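Local coordinates for MccF (Escherichia coli, PDB 4IIY), which probably confers self-immunity to the antibiotic microcin C7 as a hydrolase of the peptidase S66 family, at residues T93-A98 with L126-Y131; E270-S275 with C336-P341; D293-I298 with K326-L331. The protein carries 1 engineered substitution. All blocks are in the same frame, centred on the assembly; numbering follows the deposited sequence. Where two conformers were deposited one is given.

Interaction 1 of 3, residues T93-A98 with L126-Y131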
loop_
_atom_site.group_PDB
_atom_site.type_symbol
_atom_site.label_atom_id
_atom_site.label_comp_id
_atom_site.label_asym_id
_atom_site.label_seq_id
_atom_site.Cartn_x
_atom_site.Cartn_y
_atom_site.Cartn_z
ATOM N N THR B 93 11.597 4.893 18.274
ATOM C CA THR B 93 11.851 3.604 17.642
ATOM C C THR B 93 10.599 2.730 17.719
ATOM O O THR B 93 9.675 3.008 18.473
ATOM C CB THR B 93 13.004 2.851 18.320
ATOM O OG1 THR B 93 12.606 2.510 19.651
ATOM C CG2 THR B 93 14.283 3.696 18.347
ATOM N N ILE B 94 10.579 1.659 16.936
ATOM C CA ILE B 94 9.494 0.688 17.007
ATOM C C ILE B 94 9.232 0.244 18.453
ATOM O O ILE B 94 8.096 0.285 18.943
ATOM C CB ILE B 94 9.795 -0.523 16.098
ATOM C CG1 ILE B 94 9.852 -0.067 14.641
ATOM C CG2 ILE B 94 8.745 -1.613 16.297
ATOM C CD1 ILE B 94 10.345 -1.138 13.687
ATOM N N LYS B 95 10.293 -0.161 19.143
ATOM C CA LYS B 95 10.138 -0.625 20.518
ATOM C C LYS B 95 9.709 0.463 21.500
ATOM O O LYS B 95 8.899 0.204 22.393
ATOM C CB LYS B 95 11.408 -1.327 20.990
ATOM C CG LYS B 95 11.576 -2.666 20.308
ATOM C CD LYS B 95 12.875 -3.333 20.682
ATOM C CE LYS B 95 12.970 -4.697 20.026
ATOM N NZ LYS B 95 14.287 -5.339 20.273
ATOM N N GLU B 96 10.222 1.676 21.320
ATOM C CA GLU B 96 9.799 2.797 22.161
ATOM C C GLU B 96 8.295 3.037 22.022
ATOM O O GLU B 96 7.589 3.277 23.009
ATOM C CB GLU B 96 10.561 4.076 21.802
ATOM C CG GLU B 96 11.991 4.134 22.329
ATOM C CD GLU B 96 12.714 5.415 21.925
ATOM O OE1 GLU B 96 12.585 5.870 20.769
ATOM O OE2 GLU B 96 13.420 5.995 22.779
ATOM N N ARG B 97 7.798 2.981 20.788
ATOM C CA ARG B 97 6.383 3.232 20.541
ATOM C C ARG B 97 5.511 2.123 21.122
ATOM O O ARG B 97 4.445 2.387 21.692
ATOM C CB ARG B 97 6.131 3.456 19.050
ATOM C CG ARG B 97 6.649 4.811 18.568
ATOM C CD ARG B 97 6.468 4.982 17.073
ATOM N NE ARG B 97 7.475 4.243 16.317
ATOM C CZ ARG B 97 7.239 3.562 15.199
ATOM N NH1 ARG B 97 6.012 3.485 14.689
ATOM N NH2 ARG B 97 8.244 2.948 14.592
ATOM N N ALA B 98 5.957 0.877 21.005
ATOM C CA ALA B 98 5.208 -0.217 21.618
ATOM C C ALA B 98 5.164 -0.060 23.137
ATOM O O ALA B 98 4.128 -0.265 23.759
ATOM C CB ALA B 98 5.799 -1.561 21.229
ATOM N N LEU B 126 3.091 -4.094 16.175
ATOM C CA LEU B 126 2.237 -5.239 16.475
ATOM C C LEU B 126 2.907 -6.451 17.136
ATOM O O LEU B 126 2.309 -7.055 18.014
ATOM C CB LEU B 126 1.400 -5.626 15.248
ATOM C CG LEU B 126 0.334 -4.579 14.883
ATOM C CD1 LEU B 126 -0.270 -4.883 13.514
ATOM C CD2 LEU B 126 -0.751 -4.498 15.946
ATOM N N PRO B 127 4.139 -6.800 16.742
ATOM C CA PRO B 127 4.771 -7.937 17.431
ATOM C C PRO B 127 5.100 -7.670 18.902
ATOM O O PRO B 127 5.414 -8.622 19.624
ATOM C CB PRO B 127 6.066 -8.148 16.639
ATOM C CG PRO B 127 5.813 -7.516 15.298
ATOM C CD PRO B 127 4.948 -6.320 15.613
ATOM N N PHE B 128 5.017 -6.419 19.342
ATOM C CA PHE B 128 5.566 -5.997 20.631
ATOM C C PHE B 128 4.511 -5.529 21.631
ATOM O O PHE B 128 4.841 -5.158 22.765
ATOM C CB PHE B 128 6.604 -4.888 20.409
ATOM C CG PHE B 128 7.682 -5.273 19.446
ATOM C CD1 PHE B 128 8.664 -6.181 19.822
ATOM C CD2 PHE B 128 7.699 -4.770 18.147
ATOM C CE1 PHE B 128 9.661 -6.567 18.932
ATOM C CE2 PHE B 128 8.687 -5.142 17.253
ATOM C CZ PHE B 128 9.674 -6.040 17.645
ATOM N N LEU B 129 3.243 -5.539 21.230
ATOM C CA LEU B 129 2.180 -5.134 22.150
ATOM C C LEU B 129 1.907 -6.229 23.162
ATOM O O LEU B 129 2.034 -7.419 22.861
ATOM C CB LEU B 129 0.884 -4.791 21.414
ATOM C CG LEU B 129 0.957 -3.651 20.408
ATOM C CD1 LEU B 129 -0.449 -3.344 19.907
ATOM C CD2 LEU B 129 1.583 -2.419 21.046
ATOM N N ASP B 130 1.503 -5.828 24.361
ATOM C CA ASP B 130 1.252 -6.793 25.424
ATOM C C ASP B 130 -0.200 -7.247 25.362
ATOM O O ASP B 130 -1.062 -6.725 26.075
ATOM C CB ASP B 130 1.583 -6.174 26.783
ATOM C CG ASP B 130 1.667 -7.206 27.894
ATOM O OD1 ASP B 130 1.066 -8.292 27.750
ATOM O OD2 ASP B 130 2.328 -6.909 28.917
ATOM N N TYR B 131 -0.471 -8.213 24.487
ATOM C CA TYR B 131 -1.841 -8.666 24.258
ATOM C C TYR B 131 -2.457 -9.274 25.513
ATOM O O TYR B 131 -3.636 -9.084 25.775
ATOM C CB TYR B 131 -1.918 -9.625 23.061
ATOM C CG TYR B 131 -1.489 -8.914 21.807
ATOM C CD1 TYR B 131 -2.293 -7.937 21.246
ATOM C CD2 TYR B 131 -0.262 -9.163 21.224
ATOM C CE1 TYR B 131 -1.902 -7.242 20.120
ATOM C CE2 TYR B 131 0.145 -8.467 20.094
ATOM C CZ TYR B 131 -0.680 -7.505 19.546
ATOM O OH TYR B 131 -0.294 -6.794 18.427
#
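The ring of Phe128 is met obliquely by Ile94 and Lys95. Methyl CG2 of Ile94 reaches ring atom CE2 of Phe128 at 3.7 Å, while on the other side of CZ, CE1 of Phe128 has Lys95 CE for a neighbour at 4.0 Å. On one face the ring carries Pro127 CB of its own segment, displaced toward the rim. The Tyr131 ring likewise has Leu129 CB over one face, and at its edge, in plane, the carbonyl oxygen of Leu126. Tyr131 OH bonds to that oxygen at 2.6 Å, on a lone pair in the carbonyl plane, which ties the two ends of segment 126-131 together.

Across the contact no hydrogen bond forms; the joint is apolar and illustrates how an alanine lets a helix come close to a loop. Ala98 CB lies 3.5 Å from Phe128 CB, and CD2 of Leu129 reaches the same methyl at 4.3 Å. With CG of Phe128 anti to its carbonyl carbon (chi1 -54°), the ring passes beyond Ala98 to the preceding helical turn. There the extended chain of Lys95 crosses it at a slant, its ammonium in a salt bridge with Asp324 of the second subunit.

Thr93 and Glu96 form a capping box at the start of helix 94-105, the threonine OG1 accepting from Glu96 N and Thr93 N donating in return to Glu96 OE1. The contact thus packs the first turn of that helix against the loop leading into helix 131-136, with Leu129 also touching Ile154 of helix 148-158 and Phe128 lying against the second subunit.

Interaction 2 of 3, residues E270-S275 with C336-P341. With 1EI (5'-O-(L-alpha-glutamylsulfamoyl)inosine), chain K; EDO (1,2-ethanediol), chain L.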
loop_
_atom_site.group_PDB
_atom_site.type_symbol
_atom_site.label_atom_id
_atom_site.label_comp_id
_atom_site.label_asym_id
_atom_site.label_seq_id
_atom_site.Cartn_x
_atom_site.Cartn_y
_atom_site.Cartn_z
ATOM N N GLU B 270 -12.335 3.437 4.443
ATOM C CA GLU B 270 -12.186 4.846 4.097
ATOM C C GLU B 270 -10.740 5.105 3.728
ATOM O O GLU B 270 -9.832 4.405 4.193
ATOM C CB GLU B 270 -12.644 5.758 5.245
ATOM C CG GLU B 270 -11.807 5.690 6.522
ATOM C CD GLU B 270 -10.658 6.703 6.574
ATOM O OE1 GLU B 270 -10.737 7.774 5.917
ATOM O OE2 GLU B 270 -9.658 6.431 7.292
ATOM N N ASP B 271 -10.523 6.100 2.878
ATOM C CA ASP B 271 -9.172 6.548 2.553
ATOM C C ASP B 271 -9.135 8.075 2.507
ATOM O O ASP B 271 -10.174 8.728 2.509
ATOM C CB ASP B 271 -8.654 5.946 1.234
ATOM C CG ASP B 271 -8.137 4.522 1.388
ATOM O OD1 ASP B 271 -7.184 4.335 2.173
ATOM O OD2 ASP B 271 -8.665 3.603 0.719
ATOM N N SER B 272 -7.924 8.621 2.451
ATOM C CA SER B 272 -7.686 10.055 2.515
ATOM C C SER B 272 -6.653 10.518 1.499
ATOM O O SER B 272 -5.581 9.934 1.387
ATOM C CB SER B 272 -7.195 10.427 3.921
ATOM O OG SER B 272 -6.563 11.707 3.935
ATOM N N ARG B 273 -6.992 11.584 0.778
ATOM C CA ARG B 273 -6.063 12.292 -0.098
ATOM C C ARG B 273 -5.413 11.385 -1.129
ATOM O O ARG B 273 -4.245 11.576 -1.487
ATOM C CB ARG B 273 -4.999 13.035 0.721
ATOM C CG ARG B 273 -5.583 14.080 1.665
ATOM C CD ARG B 273 -4.494 14.714 2.519
ATOM N NE ARG B 273 -4.056 15.982 1.942
ATOM C CZ ARG B 273 -4.096 17.153 2.571
ATOM N NH1 ARG B 273 -4.538 17.236 3.822
ATOM N NH2 ARG B 273 -3.683 18.246 1.946
ATOM N N LYS B 274 -6.166 10.410 -1.624
ATOM C CA LYS B 274 -5.624 9.529 -2.645
ATOM C C LYS B 274 -6.018 9.934 -4.047
ATOM O O LYS B 274 -7.060 10.560 -4.277
ATOM C CB LYS B 274 -6.080 8.084 -2.429
ATOM C CG LYS B 274 -5.716 7.507 -1.086
ATOM C CD LYS B 274 -4.229 7.628 -0.791
ATOM C CE LYS B 274 -3.886 6.931 0.514
ATOM N NZ LYS B 274 -2.519 7.257 0.959
ATOM N N SER B 275 -5.168 9.546 -4.989
ATOM C CA SER B 275 -5.521 9.600 -6.393
ATOM C C SER B 275 -6.502 8.482 -6.733
ATOM O O SER B 275 -6.524 7.416 -6.094
ATOM C CB SER B 275 -4.268 9.425 -7.243
ATOM O OG SER B 275 -3.785 8.098 -7.125
ATOM N N CYS B 336 -17.404 8.815 8.938
ATOM C CA CYS B 336 -16.461 8.201 9.861
ATOM C C CYS B 336 -15.183 7.988 9.072
ATOM O O CYS B 336 -14.953 6.912 8.500
ATOM C CB CYS B 336 -17.033 6.895 10.427
ATOM S SG CYS B 336 -16.044 6.140 11.728
ATOM N N SER B 337 -14.375 9.038 8.996
ATOM C CA SER B 337 -13.256 9.073 8.068
ATOM C C SER B 337 -12.370 10.251 8.430
ATOM O O SER B 337 -12.383 10.697 9.578
ATOM C CB SER B 337 -13.770 9.200 6.633
ATOM O OG SER B 337 -14.363 10.468 6.426
ATOM N N HIS B 338 -11.598 10.747 7.463
ATOM C CA HIS B 338 -10.747 11.910 7.686
ATOM C C HIS B 338 -11.499 13.242 7.539
ATOM O O HIS B 338 -10.928 14.303 7.811
ATOM C CB HIS B 338 -9.579 11.919 6.702
ATOM C CG HIS B 338 -8.514 10.899 6.974
ATOM N ND1 HIS B 338 -8.728 9.536 6.929
ATOM C CD2 HIS B 338 -7.198 11.063 7.234
ATOM C CE1 HIS B 338 -7.586 8.906 7.168
ATOM N NE2 HIS B 338 -6.644 9.811 7.356
ATOM N N THR B 339 -12.750 13.216 7.080
ATOM C CA THR B 339 -13.514 14.462 6.972
ATOM C C THR B 339 -14.051 14.891 8.346
ATOM O O THR B 339 -14.099 14.093 9.278
ATOM C CB THR B 339 -14.658 14.333 5.954
ATOM O OG1 THR B 339 -15.554 13.291 6.369
ATOM C CG2 THR B 339 -14.113 13.979 4.572
ATOM N N HIS B 340 -14.425 16.162 8.470
ATOM C CA HIS B 340 -15.016 16.701 9.699
ATOM C C HIS B 340 -16.481 17.030 9.457
ATOM O O HIS B 340 -16.829 17.580 8.408
ATOM C CB HIS B 340 -14.287 17.973 10.147
ATOM C CG HIS B 340 -12.874 17.730 10.564
ATOM N ND1 HIS B 340 -12.525 17.347 11.842
ATOM C CD2 HIS B 340 -11.718 17.787 9.859
ATOM C CE1 HIS B 340 -11.216 17.188 11.906
ATOM N NE2 HIS B 340 -10.702 17.448 10.718
ATOM N N PRO B 341 -17.354 16.717 10.419
ATOM C CA PRO B 341 -17.081 16.054 11.698
ATOM C C PRO B 341 -16.972 14.542 11.525
ATOM O O PRO B 341 -17.286 14.000 10.463
ATOM C CB PRO B 341 -18.315 16.407 12.526
ATOM C CG PRO B 341 -19.418 16.433 11.510
ATOM C CD PRO B 341 -18.792 16.996 10.244
HETATM O O6 1EI K . -0.238 20.211 7.810
HETATM C C6 1EI K . -1.421 19.811 7.746
HETATM N N1 1EI K . -2.399 20.589 7.237
HETATM C C2 1EI K . -3.675 20.175 7.166
HETATM N N3 1EI K . -4.082 18.967 7.593
HETATM C C5 1EI K . -1.787 18.469 8.234
HETATM C C4 1EI K . -3.195 18.099 8.123
HETATM N N7 1EI K . -1.153 17.422 8.800
HETATM C C8 1EI K . -2.077 16.457 9.028
HETATM N N9 1EI K . -3.287 16.871 8.619
HETATM C "C1'" 1EI K . -4.541 16.103 8.689
HETATM O "O4'" 1EI K . -4.563 15.220 9.802
HETATM C "C2'" 1EI K . -4.631 15.221 7.461
HETATM O "O2'" 1EI K . -5.319 15.909 6.416
HETATM C "C3'" 1EI K . -5.405 14.019 7.954
HETATM O "O3'" 1EI K . -6.759 14.113 7.518
HETATM C "C4'" 1EI K . -5.384 14.104 9.470
HETATM C "C5'" 1EI K . -4.849 12.827 10.104
HETATM O "O5'" 1EI K . -3.491 12.596 9.716
HETATM S SBF 1EI K . -2.899 11.196 9.928
HETATM O OAE 1EI K . -1.481 11.329 10.184
HETATM O OAF 1EI K . -3.602 10.625 11.045
HETATM N NAQ 1EI K . -3.195 10.399 8.634
HETATM C C 1EI K . -2.975 9.083 8.427
HETATM O O 1EI K . -2.517 8.269 9.221
HETATM C CA 1EI K . -3.377 8.555 7.080
HETATM N N 1EI K . -3.817 9.634 6.212
HETATM C CB 1EI K . -2.219 7.779 6.463
HETATM C CG 1EI K . -2.720 6.563 5.690
HETATM C CD 1EI K . -3.212 6.970 4.319
HETATM O OE1 1EI K . -3.494 8.168 4.109
HETATM O OE2 1EI K . -3.316 6.087 3.450
HETATM C C1 EDO L . -13.440 5.537 0.715
HETATM O O1 EDO L . -13.038 6.750 1.375
HETATM C C2 EDO L . -13.509 5.710 -0.795
HETATM O O2 EDO L . -12.187 5.898 -1.321
HETATM O O HOH W 1 -11.391 10.428 4.457
#
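Glu270 and His338 are joined by a hydrogen bond, ND1 of His338 donating to OE1 of Glu270 at 2.9 Å. The carboxylate uses its syn lone pair and OE1 lies near the imidazole plane, although the carboxylate and ring planes are turned 31° apart. Glu270 comes to the ring by a bent route: CG sits between the backbone N and the carbonyl carbon (chi1 66°), and the chain turns again at chi2. Over one face of the imidazole, nearly on the ring normal, stands CB of Ser272, 3.3 Å from the centroid in a CH-pi contact. At the far side of the ring NE2 of His338 accepts from the amino N of the bound glutamylsulfamoyl inosine at 3.1 Å.

A second shell holds these groups. Tyr164 and Asn245 bond to OE2 of Glu270, and Glu304 to OG of Ser272, while Tyr144 meets the histidine ring edge-to-face. A water accepts from His338 N and lies within hydrogen-bonding distance of Asp271 O, linking the two backbones. Farther along, Lys274 NZ grips OE2 of the ligand's glutamyl carboxylate at 2.9 Å, and Arg273 NH1 makes a weak bond to the ribose O2'.

Glu270 and His338 are the predicted charge relay residues, and the predicted nucleophile position, here the engineered Ala145, lies beside the histidine. The geometry is consistent with the Ser-His-Glu triad of S66 peptidases: the carboxylate probably holds the ring's rotation, with NE2 turned to the ligand, and the bond from Lys274 is consistent with a role in recognising an acidic side chain.

Interaction 3 of 3, residues D293-I298 with K326-L331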
loop_
_atom_site.group_PDB
_atom_site.type_symbol
_atom_site.label_atom_id
_atom_site.label_comp_id
_atom_site.label_asym_id
_atom_site.label_seq_id
_atom_site.Cartn_x
_atom_site.Cartn_y
_atom_site.Cartn_z
ATOM N N ASP B 293 -16.860 -11.455 -2.652
ATOM C CA ASP B 293 -17.635 -12.694 -2.676
ATOM C C ASP B 293 -18.229 -12.995 -1.304
ATOM O O ASP B 293 -19.104 -13.860 -1.181
ATOM C CB ASP B 293 -16.762 -13.881 -3.108
ATOM C CG ASP B 293 -16.343 -13.812 -4.568
ATOM O OD1 ASP B 293 -17.025 -13.134 -5.363
ATOM O OD2 ASP B 293 -15.327 -14.458 -4.915
ATOM N N LYS B 294 -17.746 -12.300 -0.279
ATOM C CA LYS B 294 -18.146 -12.573 1.094
ATOM C C LYS B 294 -19.082 -11.537 1.697
ATOM O O LYS B 294 -20.038 -11.897 2.385
ATOM C CB LYS B 294 -16.919 -12.664 1.998
ATOM C CG LYS B 294 -15.984 -13.829 1.731
ATOM C CD LYS B 294 -14.731 -13.649 2.591
ATOM C CE LYS B 294 -13.676 -14.714 2.380
ATOM N NZ LYS B 294 -12.456 -14.354 3.170
ATOM N N VAL B 295 -18.788 -10.255 1.496
ATOM C CA VAL B 295 -19.464 -9.221 2.274
ATOM C C VAL B 295 -20.890 -8.958 1.795
ATOM O O VAL B 295 -21.188 -9.061 0.602
ATOM C CB VAL B 295 -18.649 -7.904 2.368
ATOM C CG1 VAL B 295 -17.294 -8.173 3.017
ATOM C CG2 VAL B 295 -18.462 -7.265 1.006
ATOM N N SER B 296 -21.763 -8.615 2.739
ATOM C CA SER B 296 -23.162 -8.373 2.395
ATOM C C SER B 296 -23.477 -6.902 2.134
ATOM O O SER B 296 -24.531 -6.574 1.581
ATOM C CB SER B 296 -24.083 -8.931 3.476
ATOM O OG SER B 296 -23.947 -10.337 3.580
ATOM N N ALA B 297 -22.561 -6.013 2.510
ATOM C CA ALA B 297 -22.693 -4.587 2.228
ATOM C C ALA B 297 -21.321 -3.951 2.399
ATOM O O ALA B 297 -20.430 -4.526 3.034
ATOM C CB ALA B 297 -23.718 -3.929 3.166
ATOM N N ILE B 298 -21.167 -2.762 1.827
ATOM C CA ILE B 298 -19.949 -1.975 1.969
ATOM C C ILE B 298 -20.317 -0.574 2.436
ATOM O O ILE B 298 -21.263 0.027 1.920
ATOM C CB ILE B 298 -19.197 -1.877 0.623
ATOM C CG1 ILE B 298 -18.764 -3.271 0.156
ATOM C CG2 ILE B 298 -17.992 -0.936 0.737
ATOM C CD1 ILE B 298 -18.463 -3.336 -1.317
ATOM N N LYS B 326 -21.061 -7.702 -9.698
ATOM C CA LYS B 326 -21.420 -8.215 -8.383
ATOM C C LYS B 326 -22.269 -7.178 -7.654
ATOM O O LYS B 326 -21.824 -6.057 -7.411
ATOM C CB LYS B 326 -20.171 -8.558 -7.569
ATOM C CG LYS B 326 -20.453 -9.244 -6.243
ATOM C CD LYS B 326 -20.981 -10.650 -6.459
ATOM C CE LYS B 326 -21.192 -11.365 -5.135
ATOM N NZ LYS B 326 -21.665 -12.763 -5.339
ATOM N N GLN B 327 -23.504 -7.541 -7.328
ATOM C CA GLN B 327 -24.425 -6.607 -6.699
ATOM C C GLN B 327 -24.244 -6.641 -5.190
ATOM O O GLN B 327 -24.576 -7.628 -4.540
ATOM C CB GLN B 327 -25.871 -6.947 -7.072
ATOM C CG GLN B 327 -26.139 -6.948 -8.567
ATOM C CD GLN B 327 -25.991 -5.575 -9.184
ATOM O OE1 GLN B 327 -25.213 -5.382 -10.118
ATOM N NE2 GLN B 327 -26.748 -4.611 -8.671
ATOM N N ILE B 328 -23.685 -5.565 -4.646
ATOM C CA ILE B 328 -23.506 -5.414 -3.209
ATOM C C ILE B 328 -24.032 -4.034 -2.860
ATOM O O ILE B 328 -23.637 -3.044 -3.478
ATOM C CB ILE B 328 -22.022 -5.490 -2.795
ATOM C CG1 ILE B 328 -21.402 -6.813 -3.256
ATOM C CG2 ILE B 328 -21.874 -5.315 -1.293
ATOM C CD1 ILE B 328 -19.954 -6.991 -2.832
ATOM N N PRO B 329 -24.937 -3.949 -1.880
ATOM C CA PRO B 329 -25.407 -2.605 -1.529
ATOM C C PRO B 329 -24.311 -1.795 -0.831
ATOM O O PRO B 329 -23.497 -2.347 -0.075
ATOM C CB PRO B 329 -26.597 -2.869 -0.605
ATOM C CG PRO B 329 -26.381 -4.243 -0.078
ATOM C CD PRO B 329 -25.611 -5.011 -1.116
ATOM N N VAL B 330 -24.299 -0.493 -1.088
ATOM C CA VAL B 330 -23.226 0.371 -0.616
ATOM C C VAL B 330 -23.780 1.631 0.040
ATOM O O VAL B 330 -24.621 2.323 -0.548
ATOM C CB VAL B 330 -22.304 0.799 -1.778
ATOM C CG1 VAL B 330 -21.259 1.782 -1.281
ATOM C CG2 VAL B 330 -21.639 -0.410 -2.415
ATOM N N LEU B 331 -23.309 1.926 1.251
ATOM C CA LEU B 331 -23.549 3.211 1.888
ATOM C C LEU B 331 -22.347 4.061 1.507
ATOM O O LEU B 331 -21.234 3.818 1.993
ATOM C CB LEU B 331 -23.664 3.048 3.401
ATOM C CG LEU B 331 -24.106 4.258 4.227
ATOM C CD1 LEU B 331 -24.187 3.910 5.704
ATOM C CD2 LEU B 331 -23.189 5.439 4.028
HETATM O O HOH W 2 -20.620 -14.588 -3.377
#
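Two neighbouring parallel strands begin here, Ile298 of strand 297-301 pairing with Val330 of strand 330-334, and the loops that lead into them pack together just ahead of the pairing. It is a worked case of how a parallel sheet is joined at the N-terminal ends of two inner strands: Ile298 uses both backbone groups, its N donating to Pro329 O at 3.0 Å and its O accepting from Leu331 N at 2.9 Å. CA-H...O contacts from Ala297 to Pro329 O and from Val330 to Ile298 O accompany these bonds.

Ahead of the bridge the side chain of Ile328 sends its two branches to different partners: methyl CG2, anti to the backbone N of Ile328, faces CA of Ala297 at 3.7 Å and CD1 of Ile298 at 3.9 Å, whereas CD1 of Ile328 extends to CG2 of Val295 at 4.1 Å. An alanine here would lack both branches and would probably leave CG2 of Val295 and CD1 of Ile298 without their mates, opening a gap between the two segments. The Pro329 ring edges up to the carbonyl of Ser296, its CD 3.3 Å from that oxygen. At the outer end a water links Lys326 NZ to Asp293 O.

The two strands belong to a beta-alpha-beta unit whose crossover is helix 315-323. Leu319 and Tyr316 of that helix pack on Val330, Leu323 packs on Ile328, and Phe292 of helix 291-294 touches both Ile298 and Ile328. Beyond the pair, backbone hydrogen bonds join Ala297 to Leu267 of strand 266-270, and Val330 to Tyr232 of strand 230-232.

Overall arrangement
From the N terminus, interaction 1 closes first, its loop running from helix 94-105 through strand 110-115 to the approach to helix 131-136, within the N-terminal LD-carboxypeptidase range. Interaction 2 opens only later, at the end of strand 266-270, and closes after strand 330-334; interaction 3 is nested inside that loop, joining the starts of strands 297-301 and 330-334. No contacts cross. Interactions 2 and 3 thus serve the same C-terminal sheet, one at the ligand-bearing ends of its strands and the other at their beginnings, about 20 Å apart, centre to centre. Interaction 1 lies about 27 Å from interaction 2, centre to centre, at the subunit interface.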